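Putative aminopeptidase (Leishmania major, PDB 5NTH) probably acts as a manganese-dependent M17 leucyl aminopeptidase, a hexameric enzyme that removes amino acids from the N-termini of peptides. Local coordinates at residues V32-I37 / A150-V155; S19-T24 / A233-A238; A158-Y163 / Q177-N182. All coordinates share one frame; numbering follows the deposited sequence.

Contacts 1 and 3 belong to one neighbourhood: their centres lie 13 Å apart, they touch, and both reach the six-stranded sheet, in which strands 32-34 and 181-185 are neighbours. Contact 1 sets helix 148-156 against the edge strand, and contact 3 packs the loop that leaves this helix against the segment entering strand 181-185. Contact 2 pairs helix 12-26 with helix 229-243, its centre 27 Å from that of contact 1 and 21 Å from that of contact 3. Along the chain, contact 1 closes before contact 3 opens, and both are nested inside the loop closed by contact 2, which brings the N-terminal helix directly against a helix of the catalytic part.

Contact 1. Residues V32-I37 / A150-V155; sequences VTFTDI and AVANAV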
loop_
_atom_site.group_PDB
_atom_site.type_symbol
_atom_site.label_atom_id
_atom_site.label_comp_id
_atom_site.label_asym_id
_atom_site.label_seq_id
_atom_site.Cartn_x
_atom_site.Cartn_y
_atom_site.Cartn_z
ATOM N N VAL A 32 -21.360 26.177 -32.969
ATOM C CA VAL A 32 -22.776 25.981 -32.797
ATOM C C VAL A 32 -23.524 27.190 -33.356
ATOM O O VAL A 32 -23.148 28.352 -33.149
ATOM C CB VAL A 32 -23.121 25.770 -31.329
ATOM C CG1 VAL A 32 -24.604 25.519 -31.161
ATOM C CG2 VAL A 32 -22.338 24.581 -30.807
ATOM N N THR A 33 -24.591 26.889 -34.081
ATOM C CA THR A 33 -25.487 27.893 -34.590
ATOM C C THR A 33 -26.893 27.520 -34.185
ATOM O O THR A 33 -27.187 26.368 -33.826
ATOM C CB THR A 33 -25.382 28.015 -36.131
ATOM O OG1 THR A 33 -25.760 26.778 -36.779
ATOM C CG2 THR A 33 -23.973 28.420 -36.520
ATOM N N PHE A 34 -27.773 28.500 -34.263
ATOM C CA PHE A 34 -29.168 28.230 -34.028
ATOM C C PHE A 34 -29.956 28.697 -35.242
ATOM O O PHE A 34 -29.593 29.678 -35.892
ATOM C CB PHE A 34 -29.625 28.939 -32.756
ATOM C CG PHE A 34 -28.845 28.543 -31.523
ATOM C CD1 PHE A 34 -27.586 29.075 -31.286
ATOM C CD2 PHE A 34 -29.377 27.641 -30.603
ATOM C CE1 PHE A 34 -26.879 28.719 -30.162
ATOM C CE2 PHE A 34 -28.662 27.255 -29.488
ATOM C CZ PHE A 34 -27.406 27.794 -29.265
ATOM N N THR A 35 -31.031 27.986 -35.548
ATOM C CA THR A 35 -31.893 28.335 -36.672
ATOM C C THR A 35 -33.325 28.324 -36.177
ATOM O O THR A 35 -33.746 27.400 -35.489
ATOM C CB THR A 35 -31.694 27.345 -37.857
ATOM O OG1 THR A 35 -30.407 27.569 -38.461
ATOM C CG2 THR A 35 -32.786 27.513 -38.944
ATOM N N ASP A 36 -34.086 29.335 -36.555
ATOM C CA ASP A 36 -35.444 29.476 -36.076
ATOM C C ASP A 36 -36.290 28.352 -36.681
ATOM O O ASP A 36 -36.355 28.252 -37.887
ATOM C CB ASP A 36 -35.915 30.868 -36.507
ATOM C CG ASP A 36 -37.364 31.173 -36.135
ATOM O OD1 ASP A 36 -38.169 30.216 -35.957
ATOM O OD2 ASP A 36 -37.679 32.392 -36.033
ATOM N N ILE A 37 -36.922 27.498 -35.875
ATOM C CA ILE A 37 -37.619 26.308 -36.431
ATOM C C ILE A 37 -38.645 26.674 -37.490
ATOM O O ILE A 37 -38.964 25.874 -38.380
ATOM C CB ILE A 37 -38.341 25.460 -35.372
ATOM C CG1 ILE A 37 -38.835 24.141 -35.978
ATOM C CG2 ILE A 37 -39.540 26.200 -34.772
ATOM C CD1 ILE A 37 -39.239 23.103 -34.948
ATOM N N ALA A 150 -29.738 25.852 -20.978
ATOM C CA ALA A 150 -29.375 24.459 -20.771
ATOM C C ALA A 150 -29.115 23.715 -22.088
ATOM O O ALA A 150 -28.156 22.950 -22.217
ATOM C CB ALA A 150 -30.458 23.759 -19.977
ATOM N N VAL A 151 -29.961 23.952 -23.072
ATOM C CA VAL A 151 -29.717 23.464 -24.408
ATOM C C VAL A 151 -28.439 24.078 -24.984
ATOM O O VAL A 151 -27.598 23.354 -25.491
ATOM C CB VAL A 151 -30.912 23.739 -25.349
ATOM C CG1 VAL A 151 -30.632 23.230 -26.767
ATOM C CG2 VAL A 151 -32.158 23.049 -24.828
ATOM N N ALA A 152 -28.255 25.383 -24.937
ATOM C CA ALA A 152 -27.046 25.908 -25.556
ATOM C C ALA A 152 -25.793 25.255 -24.934
ATOM O O ALA A 152 -24.883 24.804 -25.663
ATOM C CB ALA A 152 -26.983 27.407 -25.448
ATOM N N ASN A 153 -25.783 25.191 -23.592
ATOM C CA ASN A 153 -24.751 24.487 -22.835
ATOM C C ASN A 153 -24.622 22.999 -23.203
ATOM O O ASN A 153 -23.539 22.580 -23.559
ATOM C CB ASN A 153 -25.008 24.644 -21.330
ATOM C CG ASN A 153 -23.874 24.076 -20.443
ATOM O OD1 ASN A 153 -22.752 23.905 -20.873
ATOM N ND2 ASN A 153 -24.183 23.810 -19.184
ATOM N N ALA A 154 -25.718 22.237 -23.125
ATOM C CA ALA A 154 -25.743 20.767 -23.367
ATOM C C ALA A 154 -25.210 20.351 -24.725
ATOM O O ALA A 154 -24.621 19.258 -24.891
ATOM C CB ALA A 154 -27.150 20.226 -23.213
ATOM N N VAL A 155 -25.428 21.215 -25.697
ATOM C CA VAL A 155 -24.990 20.936 -27.031
ATOM C C VAL A 155 -23.580 21.364 -27.235
ATOM O O VAL A 155 -22.795 20.606 -27.775
ATOM C CB VAL A 155 -25.866 21.657 -28.057
ATOM C CG1 VAL A 155 -25.307 21.480 -29.463
ATOM C CG2 VAL A 155 -27.288 21.110 -27.995
#
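F34 and V32 of the edge strand 32-34 meet A152 and V155 of helix 148-156, the usual packing of a helix on one face of the sheet in an alpha/beta domain. The sheet and helix belong to the N-terminal part of the M17 aminopeptidases, which is related to the macro domains. Strand 32-34 is the outermost of six within this chain, and its backbone pairs with strand 181-185 through T33. Side chains alternate along a strand, which is why V32 and F34, two residues apart, both send their CB atoms toward the helix while T33 between them does not touch it. On the helix, A152 and V155 are three residues apart and therefore lie on a common side.

F34 has the largest surface buried by the contact. With CG anti to the carbonyl carbon (chi1 -58°), its ring extends away from the strand and approaches A152 end first, obliquely to the methyl. CZ of F34 comes 3.9 Å from CB of A152 and 4.2 Å from CA of A152. Alanine suits this place because its small side chain lets the far end of a phenylalanine come close to the helix backbone. L206 and C210 of helix 203-221 and F191 of helix 189-192 also touch the ring, so it is buried among largely apolar side chains.

V32 packs beside F34 on the same face, its CG1 4.1 Å from CZ of the F34 ring. Beta-branched valine is at home in an extended strand, and its short, compact side chain meets another valine at the last turn of the helix. V155 also touches L181 of the neighbouring strand. Between the two valines the contact is loose and purely methyl to methyl: CG1 of V32 stands 4.4 Å from CG1 of V155.

Contact 2. Residues S19-T24 / A233-A238; sequences SAYVQT and AEIAAA
V22 overlaps the carboxylate end of E234 and the CG1 of I235, both on helix 229-243, and has the most surface buried of any residue here. Its CB points toward the other helix, where the two CA atoms of V22 and I235 come within 6.3 Å. The short helical segments run in broadly the same direction, their axes 10.1 Å apart at a crossing angle of -43°.

The chain of E234 is extended, with CG anti to the backbone N (chi1 -165°), and meets V22 at about a right angle. Its OE2 rests against both methyls, 3.5 Å from CG2 of V22 and 3.6 Å from CG1 of V22. These are van der Waals contacts alone; OE1 makes a salt bridge with NE of R6 near the N-terminus, and OE2, although it lies against the methyls, is hydrogen-bonded outside the two segments as well. A long glutamate suits the place, since its extended chain lets one oxygen lie on the valine while the group reaches R6.

On the other flank, I235 directs its CD1 to the ring of Y21, 4.1 Å from CE2, the two side chains crossing at about a right angle and the methyl lying oblique to the ring. CG1 of I235 is also 4.3 Å from CG1 of V22. Tyrosine can serve two environments at once: its ring joins the apolar cluster, to which L219 of helix 203-221 adds by touching both Y21 and I235, while its hydroxyl is hydrogen-bonded to T222.

The chemistry therefore divides the interface into an apolar seam of valine, isoleucine and tyrosine ring and a charged margin, where the salt bridge to R6 would tend to favour the ionised form of E234 and links the N-terminal tail to the catalytic domain.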
loop_
_atom_site.group_PDB
_atom_site.type_symbol
_atom_site.label_atom_id
_atom_site.label_comp_id
_atom_site.label_asym_id
_atom_site.label_seq_id
_atom_site.Cartn_x
_atom_site.Cartn_y
_atom_site.Cartn_z
ATOM N N SER A 19 2.412 31.163 -29.991
ATOM C CA SER A 19 1.773 32.379 -30.578
ATOM C C SER A 19 0.526 32.041 -31.400
ATOM O O SER A 19 -0.463 32.772 -31.364
ATOM C CB SER A 19 2.767 33.212 -31.409
ATOM O OG SER A 19 3.616 34.008 -30.578
ATOM N N ALA A 20 0.587 30.917 -32.099
ATOM C CA ALA A 20 -0.553 30.368 -32.833
ATOM C C ALA A 20 -1.609 29.783 -31.917
ATOM O O ALA A 20 -2.799 29.962 -32.173
ATOM C CB ALA A 20 -0.101 29.299 -33.820
ATOM N N TYR A 21 -1.192 29.059 -30.885
ATOM C CA TYR A 21 -2.132 28.546 -29.882
ATOM C C TYR A 21 -2.901 29.694 -29.226
ATOM O O TYR A 21 -4.112 29.591 -28.986
ATOM C CB TYR A 21 -1.437 27.726 -28.786
ATOM C CG TYR A 21 -2.399 27.309 -27.721
ATOM C CD1 TYR A 21 -3.222 26.194 -27.890
ATOM C CD2 TYR A 21 -2.567 28.089 -26.591
ATOM C CE1 TYR A 21 -4.161 25.846 -26.929
ATOM C CE2 TYR A 21 -3.497 27.751 -25.609
ATOM C CZ TYR A 21 -4.279 26.626 -25.776
ATOM O OH TYR A 21 -5.182 26.325 -24.799
ATOM N N VAL A 22 -2.200 30.785 -28.938
ATOM C CA VAL A 22 -2.837 31.956 -28.345
ATOM C C VAL A 22 -3.936 32.437 -29.274
ATOM O O VAL A 22 -5.077 32.589 -28.849
ATOM C CB VAL A 22 -1.812 33.054 -28.067
ATOM C CG1 VAL A 22 -2.481 34.374 -27.725
ATOM C CG2 VAL A 22 -0.910 32.629 -26.916
ATOM N N GLN A 23 -3.607 32.606 -30.552
ATOM C CA GLN A 23 -4.594 33.065 -31.543
ATOM C C GLN A 23 -5.853 32.234 -31.591
ATOM O O GLN A 23 -6.958 32.781 -31.733
ATOM C CB GLN A 23 -3.990 33.131 -32.958
ATOM C CG GLN A 23 -3.010 34.263 -33.150
ATOM C CD GLN A 23 -3.472 35.499 -32.434
ATOM O OE1 GLN A 23 -2.880 35.909 -31.421
ATOM N NE2 GLN A 23 -4.584 36.064 -32.903
ATOM N N THR A 24 -5.701 30.924 -31.475
ATOM C CA THR A 24 -6.859 30.047 -31.600
ATOM C C THR A 24 -7.759 30.286 -30.405
ATOM O O THR A 24 -8.982 30.196 -30.511
ATOM C CB THR A 24 -6.476 28.570 -31.655
ATOM O OG1 THR A 24 -5.886 28.192 -30.407
ATOM C CG2 THR A 24 -5.489 28.301 -32.809
ATOM N N ALA A 233 -1.954 33.916 -19.038
ATOM C CA ALA A 233 -1.989 35.378 -18.799
ATOM C C ALA A 233 -2.020 36.245 -20.068
ATOM O O ALA A 233 -2.695 37.279 -20.127
ATOM C CB ALA A 233 -0.805 35.796 -17.958
ATOM N N GLU A 234 -1.263 35.848 -21.073
ATOM C CA GLU A 234 -1.287 36.566 -22.333
ATOM C C GLU A 234 -2.707 36.532 -22.972
ATOM O O GLU A 234 -3.142 37.500 -23.623
ATOM C CB GLU A 234 -0.244 35.961 -23.251
ATOM C CG GLU A 234 0.097 36.802 -24.457
ATOM C CD GLU A 234 1.020 36.049 -25.383
ATOM O OE1 GLU A 234 2.168 35.729 -24.969
ATOM O OE2 GLU A 234 0.568 35.742 -26.506
ATOM N N ILE A 235 -3.407 35.416 -22.762
ATOM C CA ILE A 235 -4.718 35.199 -23.306
ATOM C C ILE A 235 -5.665 36.147 -22.606
ATOM O O ILE A 235 -6.405 36.891 -23.259
ATOM C CB ILE A 235 -5.185 33.729 -23.158
ATOM C CG1 ILE A 235 -4.511 32.834 -24.206
ATOM C CG2 ILE A 235 -6.684 33.593 -23.384
ATOM C CD1 ILE A 235 -4.741 31.340 -24.029
ATOM N N ALA A 236 -5.622 36.122 -21.281
ATOM C CA ALA A 236 -6.434 37.005 -20.450
ATOM C C ALA A 236 -6.239 38.473 -20.830
ATOM O O ALA A 236 -7.220 39.205 -20.946
ATOM C CB ALA A 236 -6.135 36.788 -18.973
ATOM N N ALA A 237 -4.995 38.885 -21.072
ATOM C CA ALA A 237 -4.727 40.231 -21.597
ATOM C C ALA A 237 -5.483 40.528 -22.916
ATOM O O ALA A 237 -6.228 41.503 -22.989
ATOM C CB ALA A 237 -3.236 40.453 -21.774
ATOM N N ALA A 238 -5.341 39.677 -23.932
ATOM C CA ALA A 238 -6.055 39.901 -25.204
ATOM C C ALA A 238 -7.567 40.039 -25.000
ATOM O O ALA A 238 -8.196 40.892 -25.604
ATOM C CB ALA A 238 -5.743 38.794 -26.222
#

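Contact 3. Residues A158-Y163 / Q177-N182; sequences AAPHSY and QAMSLN
Q177 begins the contact through the aliphatic part of its side chain, its CG lying 4.2 Å from CB of S162. Here the backbones come nearest, with the CA atoms of Q177 and S162 5.8 Å apart, and the backbone of S162 is hydrogen-bonded to that of K176, the residue just before Q177. A small serine lets the two runs of chain approach this closely.

At M179 the contact turns apolar. Its CG sits between the backbone N and the carbonyl carbon (chi1 70°), and the chain then bends at chi3 (-81°), which lays the sulfur against CG and CD of P160 with the two side chains crossing at about a right angle. SD of M179 is 3.6 Å from CG of P160 and 3.8 Å from CD of P160. Flexible methionine can mould itself to the rigid proline ring, and proline suits an extended loop that needs no further backbone pairing at that nitrogen.

L181, in strand 181-185, closes the contact: its CD1 reaches CB of A159 at 3.8 Å. The leucine also touches V124 of helix 117-127, so it bridges the loop and the layer of helices on the sheet.

The two segments run in nearly opposite directions, 163° apart, and meet through side chains without hydrogen bonds between them. They are the outgoing and returning limbs of the connection from helix 148-156 to strand 181-185, which is the second half of a beta-alpha-beta crossover joining the parallel neighbours 137-142 and 181-185.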
loop_
_atom_site.group_PDB
_atom_site.type_symbol
_atom_site.label_atom_id
_atom_site.label_comp_id
_atom_site.label_asym_id
_atom_site.label_seq_id
_atom_site.Cartn_x
_atom_site.Cartn_y
_atom_site.Cartn_z
ATOM N N ALA A 158 -21.010 19.145 -25.847
ATOM C CA ALA A 158 -21.067 17.777 -26.365
ATOM C C ALA A 158 -20.474 17.633 -27.770
ATOM O O ALA A 158 -20.444 16.545 -28.331
ATOM C CB ALA A 158 -22.486 17.247 -26.315
ATOM N N ALA A 159 -19.958 18.724 -28.306
ATOM C CA ALA A 159 -19.368 18.703 -29.620
ATOM C C ALA A 159 -18.016 18.077 -29.518
ATOM O O ALA A 159 -17.406 18.123 -28.465
ATOM C CB ALA A 159 -19.224 20.120 -30.151
ATOM N N PRO A 160 -17.510 17.546 -30.629
ATOM C CA PRO A 160 -16.106 17.106 -30.616
ATOM C C PRO A 160 -15.177 18.247 -30.208
ATOM O O PRO A 160 -15.359 19.375 -30.662
ATOM C CB PRO A 160 -15.828 16.643 -32.075
ATOM C CG PRO A 160 -17.131 16.729 -32.811
ATOM C CD PRO A 160 -18.094 17.562 -31.987
ATOM N N HIS A 161 -14.182 17.941 -29.377
ATOM C CA HIS A 161 -13.387 18.985 -28.708
ATOM C C HIS A 161 -12.405 19.641 -29.649
ATOM O O HIS A 161 -11.850 18.977 -30.486
ATOM C CB HIS A 161 -12.643 18.407 -27.501
ATOM C CG HIS A 161 -13.553 17.961 -26.403
ATOM N ND1 HIS A 161 -13.227 18.071 -25.072
ATOM C CD2 HIS A 161 -14.804 17.443 -26.443
ATOM C CE1 HIS A 161 -14.231 17.626 -24.343
ATOM N NE2 HIS A 161 -15.195 17.233 -25.151
ATOM N N SER A 162 -12.183 20.939 -29.479
ATOM C CA SER A 162 -11.317 21.693 -30.366
ATOM C C SER A 162 -9.835 21.454 -30.169
ATOM O O SER A 162 -9.075 21.624 -31.108
ATOM C CB SER A 162 -11.620 23.189 -30.295
ATOM O OG SER A 162 -11.108 23.798 -29.139
ATOM N N TYR A 163 -9.422 21.123 -28.948
ATOM C CA TYR A 163 -8.036 20.745 -28.698
ATOM C C TYR A 163 -7.819 19.306 -29.108
ATOM O O TYR A 163 -8.446 18.382 -28.537
ATOM C CB TYR A 163 -7.597 20.910 -27.230
ATOM C CG TYR A 163 -6.119 20.563 -27.061
ATOM C CD1 TYR A 163 -5.145 21.518 -27.287
ATOM C CD2 TYR A 163 -5.695 19.259 -26.748
ATOM C CE1 TYR A 163 -3.801 21.205 -27.192
ATOM C CE2 TYR A 163 -4.338 18.945 -26.628
ATOM C CZ TYR A 163 -3.394 19.927 -26.862
ATOM O OH TYR A 163 -2.023 19.688 -26.766
ATOM N N GLN A 177 -11.967 22.193 -35.755
ATOM C CA GLN A 177 -13.390 22.546 -35.767
ATOM C C GLN A 177 -13.901 22.221 -37.174
ATOM O O GLN A 177 -14.146 23.095 -38.010
ATOM C CB GLN A 177 -13.602 24.016 -35.404
ATOM C CG GLN A 177 -13.483 24.253 -33.907
ATOM C CD GLN A 177 -14.205 25.511 -33.453
ATOM O OE1 GLN A 177 -14.068 26.574 -34.066
ATOM N NE2 GLN A 177 -14.966 25.399 -32.354
ATOM N N ALA A 178 -13.981 20.919 -37.402
ATOM C CA ALA A 178 -14.102 20.336 -38.723
ATOM C C ALA A 178 -15.543 20.319 -39.119
ATOM O O ALA A 178 -15.872 20.459 -40.290
ATOM C CB ALA A 178 -13.557 18.909 -38.718
ATOM N N MET A 179 -16.399 20.137 -38.134
ATOM C CA MET A 179 -17.807 19.962 -38.356
ATOM C C MET A 179 -18.547 21.131 -37.718
ATOM O O MET A 179 -17.953 22.122 -37.338
ATOM C CB MET A 179 -18.221 18.634 -37.741
ATOM C CG MET A 179 -18.194 18.653 -36.226
ATOM S SD MET A 179 -19.330 17.472 -35.549
ATOM C CE MET A 179 -20.901 18.301 -35.620
ATOM N N SER A 180 -19.855 21.002 -37.596
ATOM C CA SER A 180 -20.666 22.097 -37.142
ATOM C C SER A 180 -22.025 21.644 -36.697
ATOM O O SER A 180 -22.625 20.807 -37.352
ATOM C CB SER A 180 -20.838 23.077 -38.284
ATOM O OG SER A 180 -21.275 24.270 -37.720
ATOM N N LEU A 181 -22.525 22.228 -35.611
ATOM C CA LEU A 181 -23.845 21.852 -35.074
ATOM C C LEU A 181 -24.832 22.972 -35.240
ATOM O O LEU A 181 -24.526 24.094 -34.905
ATOM C CB LEU A 181 -23.782 21.485 -33.602
ATOM C CG LEU A 181 -22.929 20.276 -33.246
ATOM C CD1 LEU A 181 -21.481 20.715 -33.092
ATOM C CD2 LEU A 181 -23.414 19.654 -31.952
ATOM N N ASN A 182 -26.005 22.648 -35.779
ATOM C CA ASN A 182 -27.067 23.615 -36.048
ATOM C C ASN A 182 -28.286 23.276 -35.162
ATOM O O ASN A 182 -28.968 22.267 -35.380
ATOM C CB ASN A 182 -27.414 23.567 -37.530
ATOM C CG ASN A 182 -28.532 24.535 -37.910
ATOM O OD1 ASN A 182 -29.628 24.110 -38.311
ATOM N ND2 ASN A 182 -28.271 25.851 -37.750
#